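Local coordinates for protein 6-phospho-beta-glucosidase BglT (Thermotoga maritima, PDB 1UP7) that hydrolyses cellobiose 6'-phosphate to glucose 6-phosphate and glucose, using NAD and a manganese ion as cofactors, at residues T136-T141 against T298-L303; P16-G21 against Y76-F81. All coordinates share one frame; numbering follows the deposited sequence.

Contact 1: residues T136-T141 against T298-L303; sequences TIVNFT and TAAAHL. With NAD (nicotinamide-adenine-dinucleotide), chain I.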
ATOM      1  N   THR A 136     -19.949  23.249   1.127  1.00 18.18           N
ATOM      2  CA  THR A 136     -18.851  22.858   0.270  1.00 17.45           C
ATOM      3  C   THR A 136     -18.073  24.105  -0.061  1.00 17.42           C
ATOM      4  O   THR A 136     -18.630  25.090  -0.538  1.00 17.46           O
ATOM      5  CB  THR A 136     -19.382  22.211  -0.995  1.00 16.91           C
ATOM      6  OG1 THR A 136     -19.908  20.932  -0.645  1.00 16.43           O
ATOM      7  CG2 THR A 136     -18.230  21.909  -1.973  1.00 16.36           C
ATOM      8  N   ILE A 137     -16.772  24.063   0.174  1.00 17.42           N
ATOM      9  CA  ILE A 137     -15.928  25.176  -0.232  1.00 17.15           C
ATOM     10  C   ILE A 137     -15.294  24.884  -1.577  1.00 17.11           C
ATOM     11  O   ILE A 137     -14.691  23.837  -1.746  1.00 17.36           O
ATOM     12  CB  ILE A 137     -14.851  25.503   0.826  1.00 16.31           C
ATOM     13  CG1 ILE A 137     -15.491  25.881   2.157  1.00 15.48           C
ATOM     14  CG2 ILE A 137     -13.963  26.667   0.338  1.00 16.37           C
ATOM     15  CD1 ILE A 137     -14.585  25.641   3.387  1.00 14.27           C
ATOM     16  N   VAL A 138     -15.438  25.823  -2.511  1.00 17.15           N
ATOM     17  CA  VAL A 138     -14.762  25.782  -3.807  1.00 16.96           C
ATOM     18  C   VAL A 138     -13.630  26.819  -3.840  1.00 17.48           C
ATOM     19  O   VAL A 138     -13.871  28.033  -3.739  1.00 17.21           O
ATOM     20  CB  VAL A 138     -15.755  25.978  -4.952  1.00 16.66           C
ATOM     21  CG1 VAL A 138     -15.047  25.854  -6.300  1.00 14.90           C
ATOM     22  CG2 VAL A 138     -16.888  24.928  -4.833  1.00 16.17           C
ATOM     23  N   ASN A 139     -12.396  26.340  -3.952  1.00 17.69           N
ATOM     24  CA  ASN A 139     -11.239  27.207  -3.775  1.00 18.15           C
ATOM     25  C   ASN A 139     -10.503  27.605  -5.041  1.00 18.87           C
ATOM     26  O   ASN A 139     -10.045  26.733  -5.793  1.00 19.23           O
ATOM     27  CB  ASN A 139     -10.244  26.580  -2.804  1.00 17.82           C
ATOM     28  CG  ASN A 139      -9.108  27.520  -2.470  1.00 18.66           C
ATOM     29  OD1 ASN A 139      -9.273  28.434  -1.651  1.00 18.54           O
ATOM     30  ND2 ASN A 139      -7.953  27.333  -3.118  1.00 15.62           N
ATOM     31  N   PHE A 140     -10.395  28.920  -5.263  1.00 19.10           N
ATOM     32  CA  PHE A 140      -9.499  29.500  -6.281  1.00 19.50           C
ATOM     33  C   PHE A 140      -8.215  30.051  -5.688  1.00 19.12           C
ATOM     34  O   PHE A 140      -7.218  30.144  -6.377  1.00 20.02           O
ATOM     35  CB  PHE A 140     -10.121  30.698  -6.993  1.00 19.98           C
ATOM     36  CG  PHE A 140     -11.438  30.425  -7.662  1.00 23.39           C
ATOM     37  CD1 PHE A 140     -11.929  29.140  -7.816  1.00 25.26           C
ATOM     38  CD2 PHE A 140     -12.214  31.494  -8.113  1.00 26.94           C
ATOM     39  CE1 PHE A 140     -13.151  28.905  -8.429  1.00 25.68           C
ATOM     40  CE2 PHE A 140     -13.460  31.271  -8.740  1.00 28.90           C
ATOM     41  CZ  PHE A 140     -13.922  29.967  -8.894  1.00 27.00           C
ATOM     42  N   THR A 141      -8.249  30.488  -4.438  1.00 18.89           N
ATOM     43  CA  THR A 141      -7.118  31.150  -3.797  1.00 18.39           C
ATOM     44  C   THR A 141      -5.834  30.363  -3.970  1.00 18.79           C
ATOM     45  O   THR A 141      -5.774  29.177  -3.643  1.00 18.48           O
ATOM     46  CB  THR A 141      -7.404  31.322  -2.305  1.00 19.53           C
ATOM     47  OG1 THR A 141      -8.471  32.261  -2.159  1.00 19.84           O
ATOM     48  CG2 THR A 141      -6.178  31.969  -1.553  1.00 17.23           C
ATOM     49  N   THR A 298     -16.467  29.466 -15.411  1.00 23.28           N
ATOM     50  CA  THR A 298     -17.147  28.288 -15.897  1.00 23.05           C
ATOM     51  C   THR A 298     -16.766  27.092 -15.038  1.00 22.17           C
ATOM     52  O   THR A 298     -17.635  26.274 -14.716  1.00 22.96           O
ATOM     53  CB  THR A 298     -16.804  28.002 -17.372  1.00 23.60           C
ATOM     54  OG1 THR A 298     -17.132  29.150 -18.154  1.00 26.06           O
ATOM     55  CG2 THR A 298     -17.766  26.940 -17.959  1.00 26.03           C
ATOM     56  N   ALA A 299     -15.491  26.964 -14.666  1.00 20.85           N
ATOM     57  CA  ALA A 299     -15.098  25.738 -13.980  1.00 20.19           C
ATOM     58  C   ALA A 299     -15.856  25.662 -12.647  1.00 19.94           C
ATOM     59  O   ALA A 299     -16.351  24.606 -12.274  1.00 19.71           O
ATOM     60  CB  ALA A 299     -13.582  25.642 -13.787  1.00 19.96           C
ATOM     61  N   ALA A 300     -15.979  26.797 -11.967  1.00 19.09           N
ATOM     62  CA  ALA A 300     -16.645  26.819 -10.685  1.00 19.07           C
ATOM     63  C   ALA A 300     -18.162  26.626 -10.785  1.00 18.90           C
ATOM     64  O   ALA A 300     -18.747  25.883  -9.986  1.00 18.41           O
ATOM     65  CB  ALA A 300     -16.311  28.092  -9.929  1.00 19.16           C
ATOM     66  N   ALA A 301     -18.776  27.298 -11.755  1.00 18.40           N
ATOM     67  CA  ALA A 301     -20.216  27.239 -11.948  1.00 18.47           C
ATOM     68  C   ALA A 301     -20.648  25.845 -12.402  1.00 18.55           C
ATOM     69  O   ALA A 301     -21.649  25.307 -11.902  1.00 18.44           O
ATOM     70  CB  ALA A 301     -20.670  28.305 -12.962  1.00 17.77           C
ATOM     71  N   HIS A 302     -19.901  25.288 -13.353  1.00 18.64           N
ATOM     72  CA  HIS A 302     -20.140  23.947 -13.856  1.00 19.60           C
ATOM     73  C   HIS A 302     -19.985  22.910 -12.731  1.00 18.91           C
ATOM     74  O   HIS A 302     -20.822  22.007 -12.603  1.00 18.80           O
ATOM     75  CB  HIS A 302     -19.210  23.662 -15.049  1.00 20.24           C
ATOM     76  CG  HIS A 302     -19.741  24.174 -16.356  1.00 25.55           C
ATOM     77  ND1 HIS A 302     -19.539  23.517 -17.556  1.00 28.69           N
ATOM     78  CD2 HIS A 302     -20.494  25.267 -16.649  1.00 26.64           C
ATOM     79  CE1 HIS A 302     -20.131  24.188 -18.530  1.00 28.65           C
ATOM     80  NE2 HIS A 302     -20.716  25.253 -18.005  1.00 28.81           N
ATOM     81  N   LEU A 303     -18.949  23.077 -11.902  1.00 18.33           N
ATOM     82  CA  LEU A 303     -18.740  22.241 -10.717  1.00 18.57           C
ATOM     83  C   LEU A 303     -19.942  22.289  -9.766  1.00 18.59           C
ATOM     84  O   LEU A 303     -20.469  21.249  -9.360  1.00 18.92           O
ATOM     85  CB  LEU A 303     -17.449  22.609  -9.974  1.00 17.62           C
ATOM     86  CG  LEU A 303     -17.225  21.751  -8.715  1.00 18.97           C
ATOM     87  CD1 LEU A 303     -17.116  20.231  -9.059  1.00 16.63           C
ATOM     88  CD2 LEU A 303     -16.029  22.221  -7.841  1.00 17.63           C
TER
HETATM   89  PA  NAD I1416      -7.306  40.155  -5.980  1.00 39.58           P
HETATM   90  O1A NAD I1416      -6.096  40.862  -5.517  1.00 39.58           O
HETATM   91  O2A NAD I1416      -8.285  40.995  -6.828  1.00 42.49           O
HETATM   92  O5B NAD I1416      -8.022  39.647  -4.618  1.00 36.88           O
HETATM   93  C5B NAD I1416      -9.394  39.350  -4.621  1.00 31.06           C
HETATM   94  C4B NAD I1416     -10.085  40.039  -3.451  1.00 27.54           C
HETATM   95  O4B NAD I1416      -9.735  39.408  -2.222  1.00 29.02           O
HETATM   96  C3B NAD I1416      -9.756  41.516  -3.282  1.00 26.05           C
HETATM   97  O3B NAD I1416     -10.956  42.254  -3.459  1.00 21.96           O
HETATM   98  C2B NAD I1416      -9.236  41.639  -1.848  1.00 25.76           C
HETATM   99  O2B NAD I1416      -9.702  42.808  -1.205  1.00 23.91           O
HETATM  100  C1B NAD I1416      -9.867  40.413  -1.212  1.00 26.16           C
HETATM  101  N9A NAD I1416      -9.219  39.937   0.006  1.00 26.81           N
HETATM  102  C8A NAD I1416      -7.884  39.948   0.364  1.00 24.99           C
HETATM  103  N7A NAD I1416      -7.804  39.353   1.575  1.00 27.63           N
HETATM  104  C5A NAD I1416      -9.018  38.922   1.966  1.00 25.50           C
HETATM  105  C6A NAD I1416      -9.494  38.278   3.100  1.00 27.10           C
HETATM  106  N6A NAD I1416      -8.686  37.927   4.096  1.00 24.93           N
HETATM  107  N1A NAD I1416     -10.851  37.998   3.201  1.00 26.83           N
HETATM  108  C2A NAD I1416     -11.722  38.372   2.192  1.00 25.65           C
HETATM  109  N3A NAD I1416     -11.243  39.036   1.088  1.00 25.38           N
HETATM  110  C4A NAD I1416      -9.921  39.303   0.986  1.00 26.29           C
HETATM  111  O3  NAD I1416      -6.776  38.883  -6.810  1.00 39.74           O
HETATM  112  PN  NAD I1416      -7.546  38.010  -7.910  1.00 36.98           P
HETATM  113  O1N NAD I1416      -6.703  38.164  -9.123  1.00 41.41           O
HETATM  114  O2N NAD I1416      -8.968  38.269  -7.976  1.00 39.33           O
HETATM  115  O5D NAD I1416      -7.447  36.513  -7.356  1.00 39.15           O
HETATM  116  C5D NAD I1416      -7.743  36.125  -6.026  1.00 36.12           C
HETATM  117  C4D NAD I1416      -7.106  34.748  -5.782  1.00 37.30           C
HETATM  118  O4D NAD I1416      -7.616  33.739  -6.654  1.00 36.78           O
HETATM  119  C3D NAD I1416      -5.603  34.762  -6.014  1.00 35.07           C
HETATM  120  O3D NAD I1416      -5.058  33.981  -4.994  1.00 35.30           O
HETATM  121  C2D NAD I1416      -5.410  34.097  -7.373  1.00 35.83           C
HETATM  122  O2D NAD I1416      -4.172  33.428  -7.546  1.00 33.84           O
HETATM  123  C1D NAD I1416      -6.609  33.185  -7.506  1.00 37.91           C
HETATM  124  N1N NAD I1416      -7.189  33.303  -8.847  1.00 43.50           N
HETATM  125  C2N NAD I1416      -8.538  33.579  -8.874  1.00 44.47           C
HETATM  126  C3N NAD I1416      -9.217  33.717 -10.060  1.00 47.55           C
HETATM  127  C7N NAD I1416     -10.692  34.040 -10.015  1.00 50.35           C
HETATM  128  O7N NAD I1416     -11.642  33.388 -10.837  1.00 51.89           O
HETATM  129  N7N NAD I1416     -11.103  34.975  -9.145  1.00 52.29           N
HETATM  130  C4N NAD I1416      -8.486  33.566 -11.242  1.00 49.80           C
HETATM  131  C5N NAD I1416      -7.107  33.276 -11.235  1.00 47.38           C
HETATM  132  C6N NAD I1416      -6.460  33.145 -10.006  1.00 46.00           C
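In the Rossmann domain, Val138 and Phe140, on and just past strand 136-139 of the parallel sheet, pack against Ala300 and Leu303 of helix 296-308, which belongs to the C-terminal family region. The contact is buried and wholly apolar. Val138 points at the helix and straddles CD2 of Leu303: Val138 CG1 and CG2 each lie 4.1 Å from Leu303 CD2. CG1 of Val138 lies anti to the backbone N (chi1 -177°) and CG2 beside it, which brings both methyls to Leu303 CD2, and the valine and leucine side chains run past one another in opposite directions. Ala300 sits beyond the rim of the Phe140 ring, near its plane, with Ala300 CB 3.2 Å from Phe140 CZ, shorter than a usual carbon-carbon contact and of doubtful exact length. The ring also packs edge-to-face with Tyr296, at the start of the same helix. The other side of the sheet is covered by helix 109-131, on which Ile137 packs. After the strand the chain runs alongside NAD. Phe140 CD2 lies 3.4 Å from the carboxamide oxygen O7N of NAD, at an oblique angle to the ring, and Phe140 O is 3.3 Å from C1D of the nicotinamide ribose. Asn139 ties down this turn: its ND2 bonds Ser144 OG, and the same ND2 donates to an in-plane lone pair of Thr141 O at 2.9 Å, with an N-H...O angle of 150°.

Contact 2: residues P16-G21 against Y76-F81; sequences PELVKG and YVIFQF. With NAD (nicotinamide-adenine-dinucleotide), chain I.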
ATOM      1  N   PRO A  16     -17.376  39.531 -11.996  1.00 17.84           N
ATOM      2  CA  PRO A  16     -18.388  39.621 -13.052  1.00 18.13           C
ATOM      3  C   PRO A  16     -18.442  38.349 -13.887  1.00 18.63           C
ATOM      4  O   PRO A  16     -19.532  37.893 -14.218  1.00 18.77           O
ATOM      5  CB  PRO A  16     -17.899  40.798 -13.917  1.00 17.53           C
ATOM      6  CG  PRO A  16     -17.092  41.635 -12.984  1.00 17.07           C
ATOM      7  CD  PRO A  16     -16.378  40.620 -12.135  1.00 17.66           C
ATOM      8  N   GLU A  17     -17.287  37.771 -14.203  1.00 19.04           N
ATOM      9  CA  GLU A  17     -17.247  36.499 -14.935  1.00 19.82           C
ATOM     10  C   GLU A  17     -17.801  35.347 -14.111  1.00 19.20           C
ATOM     11  O   GLU A  17     -18.558  34.525 -14.630  1.00 19.63           O
ATOM     12  CB  GLU A  17     -15.820  36.196 -15.454  1.00 20.58           C
ATOM     13  CG  GLU A  17     -15.741  35.433 -16.773  1.00 24.23           C
ATOM     14  CD  GLU A  17     -16.172  36.233 -18.014  1.00 29.39           C
ATOM     15  OE1 GLU A  17     -15.659  37.365 -18.273  1.00 32.04           O
ATOM     16  OE2 GLU A  17     -17.019  35.703 -18.774  1.00 31.42           O
ATOM     17  N   LEU A  18     -17.456  35.273 -12.831  1.00 18.46           N
ATOM     18  CA  LEU A  18     -18.083  34.272 -11.972  1.00 17.95           C
ATOM     19  C   LEU A  18     -19.605  34.367 -11.994  1.00 17.90           C
ATOM     20  O   LEU A  18     -20.302  33.363 -12.141  1.00 17.88           O
ATOM     21  CB  LEU A  18     -17.591  34.383 -10.547  1.00 17.61           C
ATOM     22  CG  LEU A  18     -18.243  33.425  -9.559  1.00 16.67           C
ATOM     23  CD1 LEU A  18     -17.717  32.008  -9.746  1.00 13.70           C
ATOM     24  CD2 LEU A  18     -17.937  33.972  -8.161  1.00 16.54           C
ATOM     25  N   VAL A  19     -20.100  35.588 -11.876  1.00 17.65           N
ATOM     26  CA  VAL A  19     -21.524  35.855 -11.864  1.00 17.85           C
ATOM     27  C   VAL A  19     -22.205  35.434 -13.188  1.00 18.14           C
ATOM     28  O   VAL A  19     -23.296  34.834 -13.188  1.00 18.09           O
ATOM     29  CB  VAL A  19     -21.749  37.339 -11.508  1.00 17.32           C
ATOM     30  CG1 VAL A  19     -23.127  37.771 -11.835  1.00 15.31           C
ATOM     31  CG2 VAL A  19     -21.454  37.530 -10.023  1.00 17.69           C
ATOM     32  N   LYS A  20     -21.546  35.743 -14.300  1.00 18.32           N
ATOM     33  CA  LYS A  20     -21.980  35.307 -15.620  1.00 18.99           C
ATOM     34  C   LYS A  20     -22.127  33.782 -15.655  1.00 18.46           C
ATOM     35  O   LYS A  20     -23.139  33.267 -16.094  1.00 18.34           O
ATOM     36  CB  LYS A  20     -20.977  35.787 -16.685  1.00 19.59           C
ATOM     37  CG  LYS A  20     -21.030  35.071 -18.048  1.00 21.12           C
ATOM     38  CD  LYS A  20     -21.204  36.066 -19.172  1.00 25.09           C
ATOM     39  CE  LYS A  20     -20.925  35.448 -20.569  1.00 28.17           C
ATOM     40  NZ  LYS A  20     -19.433  35.274 -20.810  1.00 29.62           N
ATOM     41  N   GLY A  21     -21.105  33.082 -15.182  1.00 18.00           N
ATOM     42  CA  GLY A  21     -21.170  31.644 -14.993  1.00 17.94           C
ATOM     43  C   GLY A  21     -22.346  31.174 -14.146  1.00 18.23           C
ATOM     44  O   GLY A  21     -23.062  30.261 -14.536  1.00 18.40           O
ATOM     45  N   TYR A  76     -22.819  26.638  -0.844  1.00 17.84           N
ATOM     46  CA  TYR A  76     -21.465  26.701  -1.438  1.00 17.71           C
ATOM     47  C   TYR A  76     -20.737  27.962  -1.019  1.00 17.76           C
ATOM     48  O   TYR A  76     -21.325  29.053  -0.962  1.00 18.09           O
ATOM     49  CB  TYR A  76     -21.460  26.572  -2.987  1.00 16.56           C
ATOM     50  CG  TYR A  76     -22.179  25.346  -3.437  1.00 16.36           C
ATOM     51  CD1 TYR A  76     -21.523  24.110  -3.493  1.00 15.12           C
ATOM     52  CD2 TYR A  76     -23.548  25.397  -3.726  1.00 16.19           C
ATOM     53  CE1 TYR A  76     -22.221  22.943  -3.860  1.00 16.81           C
ATOM     54  CE2 TYR A  76     -24.254  24.244  -4.093  1.00 18.14           C
ATOM     55  CZ  TYR A  76     -23.577  23.021  -4.163  1.00 18.07           C
ATOM     56  OH  TYR A  76     -24.273  21.902  -4.528  1.00 18.49           O
ATOM     57  N   VAL A  77     -19.458  27.808  -0.721  1.00 17.51           N
ATOM     58  CA  VAL A  77     -18.595  28.950  -0.424  1.00 17.14           C
ATOM     59  C   VAL A  77     -17.401  28.976  -1.376  1.00 17.43           C
ATOM     60  O   VAL A  77     -16.616  28.012  -1.448  1.00 17.15           O
ATOM     61  CB  VAL A  77     -18.164  28.976   1.088  1.00 16.87           C
ATOM     62  CG1 VAL A  77     -17.264  30.163   1.404  1.00 14.65           C
ATOM     63  CG2 VAL A  77     -19.422  29.022   2.003  1.00 15.88           C
ATOM     64  N   ILE A  78     -17.245  30.100  -2.078  1.00 17.35           N
ATOM     65  CA  ILE A  78     -16.176  30.240  -3.048  1.00 17.06           C
ATOM     66  C   ILE A  78     -15.066  31.082  -2.460  1.00 17.58           C
ATOM     67  O   ILE A  78     -15.285  32.257  -2.160  1.00 17.35           O
ATOM     68  CB  ILE A  78     -16.704  30.828  -4.402  1.00 17.44           C
ATOM     69  CG1 ILE A  78     -17.730  29.869  -5.045  1.00 15.22           C
ATOM     70  CG2 ILE A  78     -15.519  31.154  -5.368  1.00 15.77           C
ATOM     71  CD1 ILE A  78     -18.554  30.488  -6.149  1.00 15.37           C
ATOM     72  N   PHE A  79     -13.876  30.475  -2.295  1.00 17.60           N
ATOM     73  CA  PHE A  79     -12.678  31.213  -1.882  1.00 17.40           C
ATOM     74  C   PHE A  79     -12.007  31.785  -3.108  1.00 17.85           C
ATOM     75  O   PHE A  79     -11.500  31.036  -3.956  1.00 18.19           O
ATOM     76  CB  PHE A  79     -11.658  30.303  -1.178  1.00 17.05           C
ATOM     77  CG  PHE A  79     -11.990  29.995   0.239  1.00 15.96           C
ATOM     78  CD1 PHE A  79     -13.201  30.429   0.814  1.00 13.30           C
ATOM     79  CD2 PHE A  79     -11.108  29.243   1.006  1.00 14.85           C
ATOM     80  CE1 PHE A  79     -13.516  30.114   2.134  1.00 13.77           C
ATOM     81  CE2 PHE A  79     -11.401  28.938   2.350  1.00 13.66           C
ATOM     82  CZ  PHE A  79     -12.609  29.379   2.909  1.00 14.08           C
ATOM     83  N   GLN A  80     -11.946  33.106  -3.173  1.00 17.85           N
ATOM     84  CA  GLN A  80     -11.433  33.796  -4.348  1.00 17.95           C
ATOM     85  C   GLN A  80     -10.716  35.092  -3.908  1.00 17.86           C
ATOM     86  O   GLN A  80     -10.580  36.063  -4.655  1.00 18.15           O
ATOM     87  CB  GLN A  80     -12.615  33.982  -5.307  1.00 17.99           C
ATOM     88  CG  GLN A  80     -12.830  35.316  -5.815  1.00 20.34           C
ATOM     89  CD  GLN A  80     -14.173  35.518  -6.488  1.00 18.96           C
ATOM     90  OE1 GLN A  80     -14.745  34.603  -7.047  1.00 21.25           O
ATOM     91  NE2 GLN A  80     -14.629  36.758  -6.505  1.00 16.67           N
ATOM     92  N   PHE A  81     -10.233  35.072  -2.680  1.00 17.46           N
ATOM     93  CA  PHE A  81      -9.472  36.183  -2.089  1.00 17.35           C
ATOM     94  C   PHE A  81      -7.960  35.981  -2.216  1.00 17.25           C
ATOM     95  O   PHE A  81      -7.475  34.870  -2.290  1.00 17.56           O
ATOM     96  CB  PHE A  81      -9.846  36.380  -0.602  1.00 16.31           C
ATOM     97  CG  PHE A  81      -9.676  35.154   0.236  1.00 15.27           C
ATOM     98  CD1 PHE A  81     -10.692  34.204   0.318  1.00 12.45           C
ATOM     99  CD2 PHE A  81      -8.482  34.934   0.941  1.00 15.30           C
ATOM    100  CE1 PHE A  81     -10.532  33.057   1.102  1.00 13.54           C
ATOM    101  CE2 PHE A  81      -8.310  33.788   1.717  1.00 13.68           C
ATOM    102  CZ  PHE A  81      -9.336  32.841   1.786  1.00 14.25           C
TER
HETATM  103  PA  NAD I1416      -7.306  40.155  -5.980  1.00 39.58           P
HETATM  104  O1A NAD I1416      -6.096  40.862  -5.517  1.00 39.58           O
HETATM  105  O2A NAD I1416      -8.285  40.995  -6.828  1.00 42.49           O
HETATM  106  O5B NAD I1416      -8.022  39.647  -4.618  1.00 36.88           O
HETATM  107  C5B NAD I1416      -9.394  39.350  -4.621  1.00 31.06           C
HETATM  108  C4B NAD I1416     -10.085  40.039  -3.451  1.00 27.54           C
HETATM  109  O4B NAD I1416      -9.735  39.408  -2.222  1.00 29.02           O
HETATM  110  C3B NAD I1416      -9.756  41.516  -3.282  1.00 26.05           C
HETATM  111  O3B NAD I1416     -10.956  42.254  -3.459  1.00 21.96           O
HETATM  112  C2B NAD I1416      -9.236  41.639  -1.848  1.00 25.76           C
HETATM  113  O2B NAD I1416      -9.702  42.808  -1.205  1.00 23.91           O
HETATM  114  C1B NAD I1416      -9.867  40.413  -1.212  1.00 26.16           C
HETATM  115  N9A NAD I1416      -9.219  39.937   0.006  1.00 26.81           N
HETATM  116  C8A NAD I1416      -7.884  39.948   0.364  1.00 24.99           C
HETATM  117  N7A NAD I1416      -7.804  39.353   1.575  1.00 27.63           N
HETATM  118  C5A NAD I1416      -9.018  38.922   1.966  1.00 25.50           C
HETATM  119  C6A NAD I1416      -9.494  38.278   3.100  1.00 27.10           C
HETATM  120  N6A NAD I1416      -8.686  37.927   4.096  1.00 24.93           N
HETATM  121  N1A NAD I1416     -10.851  37.998   3.201  1.00 26.83           N
HETATM  122  C2A NAD I1416     -11.722  38.372   2.192  1.00 25.65           C
HETATM  123  N3A NAD I1416     -11.243  39.036   1.088  1.00 25.38           N
HETATM  124  C4A NAD I1416      -9.921  39.303   0.986  1.00 26.29           C
HETATM  125  O3  NAD I1416      -6.776  38.883  -6.810  1.00 39.74           O
HETATM  126  PN  NAD I1416      -7.546  38.010  -7.910  1.00 36.98           P
HETATM  127  O1N NAD I1416      -6.703  38.164  -9.123  1.00 41.41           O
HETATM  128  O2N NAD I1416      -8.968  38.269  -7.976  1.00 39.33           O
HETATM  129  O5D NAD I1416      -7.447  36.513  -7.356  1.00 39.15           O
HETATM  130  C5D NAD I1416      -7.743  36.125  -6.026  1.00 36.12           C
HETATM  131  C4D NAD I1416      -7.106  34.748  -5.782  1.00 37.30           C
HETATM  132  O4D NAD I1416      -7.616  33.739  -6.654  1.00 36.78           O
HETATM  133  C3D NAD I1416      -5.603  34.762  -6.014  1.00 35.07           C
HETATM  134  O3D NAD I1416      -5.058  33.981  -4.994  1.00 35.30           O
HETATM  135  C2D NAD I1416      -5.410  34.097  -7.373  1.00 35.83           C
HETATM  136  O2D NAD I1416      -4.172  33.428  -7.546  1.00 33.84           O
HETATM  137  C1D NAD I1416      -6.609  33.185  -7.506  1.00 37.91           C
HETATM  138  N1N NAD I1416      -7.189  33.303  -8.847  1.00 43.50           N
HETATM  139  C2N NAD I1416      -8.538  33.579  -8.874  1.00 44.47           C
HETATM  140  C3N NAD I1416      -9.217  33.717 -10.060  1.00 47.55           C
HETATM  141  C7N NAD I1416     -10.692  34.040 -10.015  1.00 50.35           C
HETATM  142  O7N NAD I1416     -11.642  33.388 -10.837  1.00 51.89           O
HETATM  143  N7N NAD I1416     -11.103  34.975  -9.145  1.00 52.29           N
HETATM  144  C4N NAD I1416      -8.486  33.566 -11.242  1.00 49.80           C
HETATM  145  C5N NAD I1416      -7.107  33.276 -11.235  1.00 47.38           C
HETATM  146  C6N NAD I1416      -6.460  33.145 -10.006  1.00 46.00           C
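The carboxamide of Gln80 touches Leu18 through its oxygen, Gln80 OE1 lying 3.4 Å from Leu18 CD2, while its nitrogen NE2 donates to Gly9 O. One face of the Phe79 ring takes the edge of Phe81, whose CE1 stands 3.5 Å above that ring plane, offset toward the rim; Phe79 CD1 in turn lies in the plane of the Phe81 ring. Phe81 also approaches the adenine of NAD, with Phe81 CB 3.3 Å from NAD C4A, and its ring meets Tyr125 edge-to-face. Between the helix and the strand the packing is apolar: Leu18 and Ile78 reach toward each other tip to tip, Leu18 CD1 lying 4.0 Å from Ile78 CD1. A chi1 of 177° carries the branched end of Leu18 off the helix toward the strand, where CD1 and CD2 both come close to Ile78 CD1. Helix 15-25 is the first crossover helix of the Rossmann fold, linking strands 4-8 and 33-37 in a beta-alpha-beta unit, and here it packs across strand 4-8 and its neighbour 76-79. Leu18 also rests on Val7 of strand 4-8, and Ile78 on Ile304 of helix 296-308. Gln80 and Phe81 follow the end of the strand, where the dinucleotide lies: Gln80 O is 3.2 Å from NAD C5D. On the helix surface, one turn apart, Lys20 NZ makes a 3.2 Å salt bridge to Glu17 OE2.

How the contacts relate
Both contacts are buried, and both set a helix on the same Rossmann sheet, whose neighbouring strands 76-79 and 136-139 are joined by probable hydrogen bonds from Val138 N to Val77 O and from Phe140 N to Phe79 O. Contact 2 stays within the Rossmann region, whereas contact 1 brings in a helix from the C-terminal family region; the two helices meet where Ala301 CB packs on Gly21 O. The chemistry differs at the cofactor ends, both of which lie by the nicotinamide carboxamide: an aromatic ring takes part in contact 1 and an amide side chain in contact 2. Thr141 OG1 and Phe81 O, hydrogen-bonded to each other, join segments 136-141 and 76-81.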